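PDB 3VU1: putative uncharacterized protein PH0242 from Pyrococcus horikoshii, which is an archaeal oligosaccharyltransferase of the AglB family, here its strand-rich C-terminal globular part, modelled with a calcium ion. Local coordinates for residues S101-G105 and A411-P415; A106-E111 and Y205-A209. All blocks are in the same frame, centred on the assembly; numbering follows the deposited sequence.

Interaction 1 (S101-G105 and A411-P415); sequences SYLGG and ASFEP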
loop_
_atom_site.group_PDB
_atom_site.type_symbol
_atom_site.label_atom_id
_atom_site.label_comp_id
_atom_site.label_asym_id
_atom_site.label_seq_id
_atom_site.Cartn_x
_atom_site.Cartn_y
_atom_site.Cartn_z
ATOM N N SER A 101 -15.169 0.743 -2.869
ATOM C CA SER A 101 -15.127 1.204 -4.256
ATOM C C SER A 101 -15.678 2.621 -4.400
ATOM O O SER A 101 -15.074 3.480 -5.091
ATOM C CB SER A 101 -15.886 0.273 -5.171
ATOM O OG SER A 101 -15.297 -1.006 -5.140
ATOM N N TYR A 102 -16.817 2.865 -3.746
ATOM C CA TYR A 102 -17.433 4.193 -3.774
ATOM C C TYR A 102 -16.497 5.213 -3.176
ATOM O O TYR A 102 -16.132 6.178 -3.849
ATOM C CB TYR A 102 -18.803 4.236 -3.087
ATOM C CG TYR A 102 -19.481 5.594 -3.183
ATOM C CD1 TYR A 102 -19.681 6.205 -4.415
ATOM C CD2 TYR A 102 -19.926 6.260 -2.042
ATOM C CE1 TYR A 102 -20.295 7.427 -4.510
ATOM C CE2 TYR A 102 -20.545 7.489 -2.128
ATOM C CZ TYR A 102 -20.725 8.069 -3.369
ATOM O OH TYR A 102 -21.352 9.299 -3.483
ATOM N N LEU A 103 -16.074 4.971 -1.943
ATOM C CA LEU A 103 -15.238 5.917 -1.244
ATOM C C LEU A 103 -13.897 6.159 -1.917
ATOM O O LEU A 103 -13.290 7.192 -1.665
ATOM C CB LEU A 103 -15.042 5.502 0.199
ATOM C CG LEU A 103 -16.272 5.497 1.121
ATOM C CD1 LEU A 103 -15.934 4.773 2.413
ATOM C CD2 LEU A 103 -16.762 6.915 1.408
ATOM N N GLY A 104 -13.458 5.244 -2.787
ATOM C CA GLY A 104 -12.167 5.367 -3.487
ATOM C C GLY A 104 -12.308 5.899 -4.903
ATOM O O GLY A 104 -11.314 6.029 -5.638
ATOM N N GLY A 105 -13.541 6.200 -5.305
ATOM C CA GLY A 105 -13.783 6.836 -6.595
ATOM C C GLY A 105 -13.789 5.876 -7.767
ATOM O O GLY A 105 -13.751 6.306 -8.915
ATOM N N ALA A 411 -22.772 10.533 -10.288
ATOM C CA ALA A 411 -21.521 11.125 -9.846
ATOM C C ALA A 411 -20.612 10.063 -9.238
ATOM O O ALA A 411 -21.076 9.175 -8.525
ATOM C CB ALA A 411 -21.795 12.222 -8.827
ATOM N N SER A 412 -19.325 10.149 -9.532
ATOM C CA SER A 412 -18.343 9.500 -8.688
ATOM C C SER A 412 -17.503 10.622 -8.071
ATOM O O SER A 412 -17.537 11.761 -8.549
ATOM C CB SER A 412 -17.509 8.497 -9.481
ATOM O OG SER A 412 -16.702 9.183 -10.399
ATOM N N PHE A 413 -16.790 10.319 -6.993
ATOM C CA PHE A 413 -15.947 11.313 -6.337
ATOM C C PHE A 413 -14.496 10.831 -6.232
ATOM O O PHE A 413 -14.222 9.781 -5.657
ATOM C CB PHE A 413 -16.521 11.637 -4.961
ATOM C CG PHE A 413 -17.906 12.197 -5.009
ATOM C CD1 PHE A 413 -18.111 13.577 -5.132
ATOM C CD2 PHE A 413 -19.022 11.347 -4.962
ATOM C CE1 PHE A 413 -19.407 14.103 -5.180
ATOM C CE2 PHE A 413 -20.315 11.866 -5.027
ATOM C CZ PHE A 413 -20.511 13.251 -5.125
ATOM N N GLU A 414 -13.558 11.584 -6.794
ATOM C CA GLU A 414 -12.179 11.125 -6.811
ATOM C C GLU A 414 -11.405 11.698 -5.633
ATOM O O GLU A 414 -11.351 12.906 -5.483
ATOM C CB GLU A 414 -11.524 11.532 -8.113
ATOM C CG GLU A 414 -10.307 10.702 -8.462
ATOM C CD GLU A 414 -10.247 10.477 -9.954
ATOM O OE1 GLU A 414 -9.391 11.121 -10.624
ATOM O OE2 GLU A 414 -11.089 9.684 -10.452
ATOM N N PRO A 415 -10.839 10.833 -4.762
ATOM C CA PRO A 415 -10.095 11.382 -3.604
ATOM C C PRO A 415 -8.712 11.902 -3.932
ATOM O O PRO A 415 -8.067 11.366 -4.791
ATOM C CB PRO A 415 -9.991 10.197 -2.639
ATOM C CG PRO A 415 -10.376 9.012 -3.423
ATOM C CD PRO A 415 -11.257 9.436 -4.540
HETATM O O HOH W 1 -17.028 7.434 -6.001
HETATM O O HOH W 2 -14.824 9.348 -3.075
#

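Interaction 2 (A106-E111 and Y205-A209); sequences AITRKE and YYKVA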
loop_
_atom_site.group_PDB
_atom_site.type_symbol
_atom_site.label_atom_id
_atom_site.label_comp_id
_atom_site.label_asym_id
_atom_site.label_seq_id
_atom_site.Cartn_x
_atom_site.Cartn_y
_atom_site.Cartn_z
ATOM N N ALA A 106 -13.880 4.572 -7.485
ATOM C CA ALA A 106 -13.947 3.525 -8.526
ATOM C C ALA A 106 -15.313 3.393 -9.204
ATOM O O ALA A 106 -15.404 2.924 -10.329
ATOM C CB ALA A 106 -13.533 2.176 -7.936
ATOM N N ILE A 107 -16.373 3.744 -8.486
ATOM C CA ILE A 107 -17.738 3.561 -8.950
ATOM C C ILE A 107 -18.608 4.783 -8.612
ATOM O O ILE A 107 -18.276 5.595 -7.751
ATOM C CB ILE A 107 -18.401 2.305 -8.339
ATOM C CG1 ILE A 107 -18.460 2.372 -6.810
ATOM C CG2 ILE A 107 -17.705 1.028 -8.781
ATOM C CD1 ILE A 107 -19.381 1.316 -6.232
ATOM N N THR A 108 -19.732 4.905 -9.297
ATOM C CA THR A 108 -20.652 5.985 -9.025
ATOM C C THR A 108 -21.549 5.652 -7.827
ATOM O O THR A 108 -21.621 4.488 -7.382
ATOM C CB THR A 108 -21.526 6.306 -10.258
ATOM O OG1 THR A 108 -22.518 5.285 -10.448
ATOM C CG2 THR A 108 -20.658 6.446 -11.494
ATOM N N ARG A 109 -22.234 6.679 -7.327
ATOM C CA ARG A 109 -23.195 6.527 -6.250
ATOM C C ARG A 109 -24.265 5.513 -6.615
ATOM O O ARG A 109 -24.648 4.682 -5.785
ATOM C CB ARG A 109 -23.837 7.866 -5.921
ATOM C CG ARG A 109 -24.706 7.834 -4.684
ATOM C CD ARG A 109 -24.668 9.170 -3.984
ATOM N NE ARG A 109 -25.906 9.372 -3.257
ATOM C CZ ARG A 109 -26.578 10.512 -3.247
ATOM N NH1 ARG A 109 -27.710 10.601 -2.573
ATOM N NH2 ARG A 109 -26.128 11.557 -3.931
ATOM N N LYS A 110 -24.720 5.585 -7.865
ATOM C CA LYS A 110 -25.735 4.675 -8.385
ATOM C C LYS A 110 -25.255 3.239 -8.309
ATOM O O LYS A 110 -25.975 2.362 -7.814
ATOM C CB LYS A 110 -26.084 5.013 -9.827
ATOM C CG LYS A 110 -27.040 4.024 -10.436
ATOM C CD LYS A 110 -27.614 4.524 -11.749
ATOM C CE LYS A 110 -28.488 3.430 -12.339
ATOM N NZ LYS A 110 -28.896 3.736 -13.729
ATOM N N GLU A 111 -24.033 2.999 -8.782
ATOM C CA GLU A 111 -23.458 1.662 -8.716
ATOM C C GLU A 111 -23.265 1.161 -7.265
ATOM O O GLU A 111 -23.452 -0.033 -6.968
ATOM C CB GLU A 111 -22.157 1.631 -9.484
ATOM C CG GLU A 111 -22.350 1.911 -10.949
ATOM C CD GLU A 111 -21.042 2.183 -11.657
ATOM O OE1 GLU A 111 -20.235 3.011 -11.163
ATOM O OE2 GLU A 111 -20.814 1.550 -12.708
ATOM N N TYR A 205 -16.724 -6.750 -10.643
ATOM C CA TYR A 205 -17.307 -5.767 -11.523
ATOM C C TYR A 205 -16.167 -5.071 -12.255
ATOM O O TYR A 205 -15.079 -4.873 -11.699
ATOM C CB TYR A 205 -18.140 -4.798 -10.695
ATOM C CG TYR A 205 -18.836 -3.740 -11.483
ATOM C CD1 TYR A 205 -19.814 -4.069 -12.412
ATOM C CD2 TYR A 205 -18.533 -2.396 -11.294
ATOM C CE1 TYR A 205 -20.472 -3.092 -13.136
ATOM C CE2 TYR A 205 -19.185 -1.408 -12.013
ATOM C CZ TYR A 205 -20.158 -1.769 -12.927
ATOM O OH TYR A 205 -20.824 -0.807 -13.643
ATOM N N TYR A 206 -16.407 -4.718 -13.511
ATOM C CA TYR A 206 -15.299 -4.351 -14.401
ATOM C C TYR A 206 -14.479 -3.178 -13.884
ATOM O O TYR A 206 -13.260 -3.209 -13.953
ATOM C CB TYR A 206 -15.759 -4.151 -15.862
ATOM C CG TYR A 206 -16.447 -2.842 -16.165
ATOM C CD1 TYR A 206 -15.766 -1.801 -16.813
ATOM C CD2 TYR A 206 -17.776 -2.633 -15.810
ATOM C CE1 TYR A 206 -16.395 -0.591 -17.099
ATOM C CE2 TYR A 206 -18.413 -1.433 -16.097
ATOM C CZ TYR A 206 -17.725 -0.417 -16.744
ATOM O OH TYR A 206 -18.382 0.768 -17.034
ATOM N N LYS A 207 -15.154 -2.180 -13.323
ATOM C CA LYS A 207 -14.487 -0.990 -12.782
ATOM C C LYS A 207 -13.487 -1.267 -11.649
ATOM O O LYS A 207 -12.678 -0.417 -11.313
ATOM C CB LYS A 207 -15.526 0.041 -12.326
ATOM C CG LYS A 207 -16.296 0.685 -13.472
ATOM C CD LYS A 207 -17.255 1.752 -12.981
ATOM C CE LYS A 207 -17.974 2.400 -14.155
ATOM N NZ LYS A 207 -18.930 3.445 -13.683
ATOM N N VAL A 208 -13.555 -2.445 -11.048
ATOM C CA VAL A 208 -12.671 -2.772 -9.948
ATOM C C VAL A 208 -12.001 -4.122 -10.168
ATOM O O VAL A 208 -11.370 -4.655 -9.251
ATOM C CB VAL A 208 -13.388 -2.746 -8.578
ATOM C CG1 VAL A 208 -13.899 -1.358 -8.266
ATOM C CG2 VAL A 208 -14.530 -3.757 -8.526
ATOM N N ALA A 209 -12.088 -4.646 -11.396
ATOM C CA ALA A 209 -11.384 -5.893 -11.765
ATOM C C ALA A 209 -9.881 -5.904 -11.490
ATOM O O ALA A 209 -9.351 -6.915 -11.072
ATOM C CB ALA A 209 -11.637 -6.243 -13.209
#

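Interaction 1 (S101-G105 and A411-P415)
The Schellman motif that ends helix 97-103 lies against the start of strand 412-431, G105 CA being nearest F413 O, at 3.1 Å. G105 has left helical geometry with a phi of +81°, and its N still reaches back to Y102 O at 3.0 Å. With no side chain at G105, the two backbones can come close, the CA atoms of G105 and E414 being 4.6 Å apart. No direct hydrogen bond crosses here; two waters do that work. One donates to Y102 O (2.6 Å) and accepts from F413 N, giving that carbonyl a second donor. The other donates to F413 O and more weakly to L103 O, which also takes a bond from H62. In the aromatic part of the contact Y102 runs alongside F413, both reaching out in one direction. With CG anti to its own backbone N (chi1 -177°), Y102 is directed so that its OH reaches the edge of the F413 ring, 3.2 Å from CE2 and near that ring's plane, while Y102 CZ sits 4.0 Å from F413 CD2. At the other end P415 sets its ring against the end of the helix, CD lying 3.6 Å from G104 O. R70 ties both sides together, hydrogen-bonding to G104 O and forming a salt bridge with E414, and L398 and R400 of strand 385-401 pack on F413. The arrangement is a glycine-ended helix C-terminus packed directly and through two waters on a strand of the Peripheral 2 domain.

Interaction 2 (A106-E111 and Y205-A209)
K207 runs its side chain past A106 to the carboxylate of E111. Its CB lies 3.5 Å from A106 O and also faces I107 CG2, and CG stays near that oxygen. Extended beyond CG, the chain carries CD past A106 O at 3.4 Å and CE up to E111 OE2. At the tip NZ meets both carboxylate oxygens, 2.8 Å from E111 OE2 and 2.9 Å from E111 OE1, a salt bridge whose two hydrogen bonds are each weak. Y205 adds a donor: its OH gives a hydrogen bond of 2.5 Å to E111 OE2, arriving on the anti side and 29° out of the carboxylate plane, with ring and carboxylate planes 88° apart. On the other oxygen, T108 N donates almost straight (175°) to the anti lone pair of E111 OE1, at 2.7 Å. The carboxylate is thus fixed from several sides, and the nearby lysine probably favours its charged form. Apolar contact completes the joint where A106 CB meets V208 CG1 at 3.6 Å. Since E111 N in turn bonds to T108 OG1, at 3.2 Å, the pair makes a capping box at the N-terminus of helix 109-113, with the end of strand 200-205 and the loop that follows attached.

How the interactions relate
Both contacts use the short chain from helix 97-103 to helix 109-113: interaction 1 takes the end of the first helix, interaction 2 the start of the second. Their centres are 9 Å apart. A106 N probably bonds to S101 O, which would be the wider-spanning of the two Schellman bonds, and R109 N probably to A411 O, so the residue just before strand 412-431 reaches the second helix. Interaction 1 is buried and depends on backbone, rings and bridging water. Interaction 2, partly buried, rests on a salt bridge and a tyrosine hydrogen bond to one carboxylate, with a small apolar patch. Together they join this corner to Peripheral 2, the end of strand 200-205 and the loop that follows.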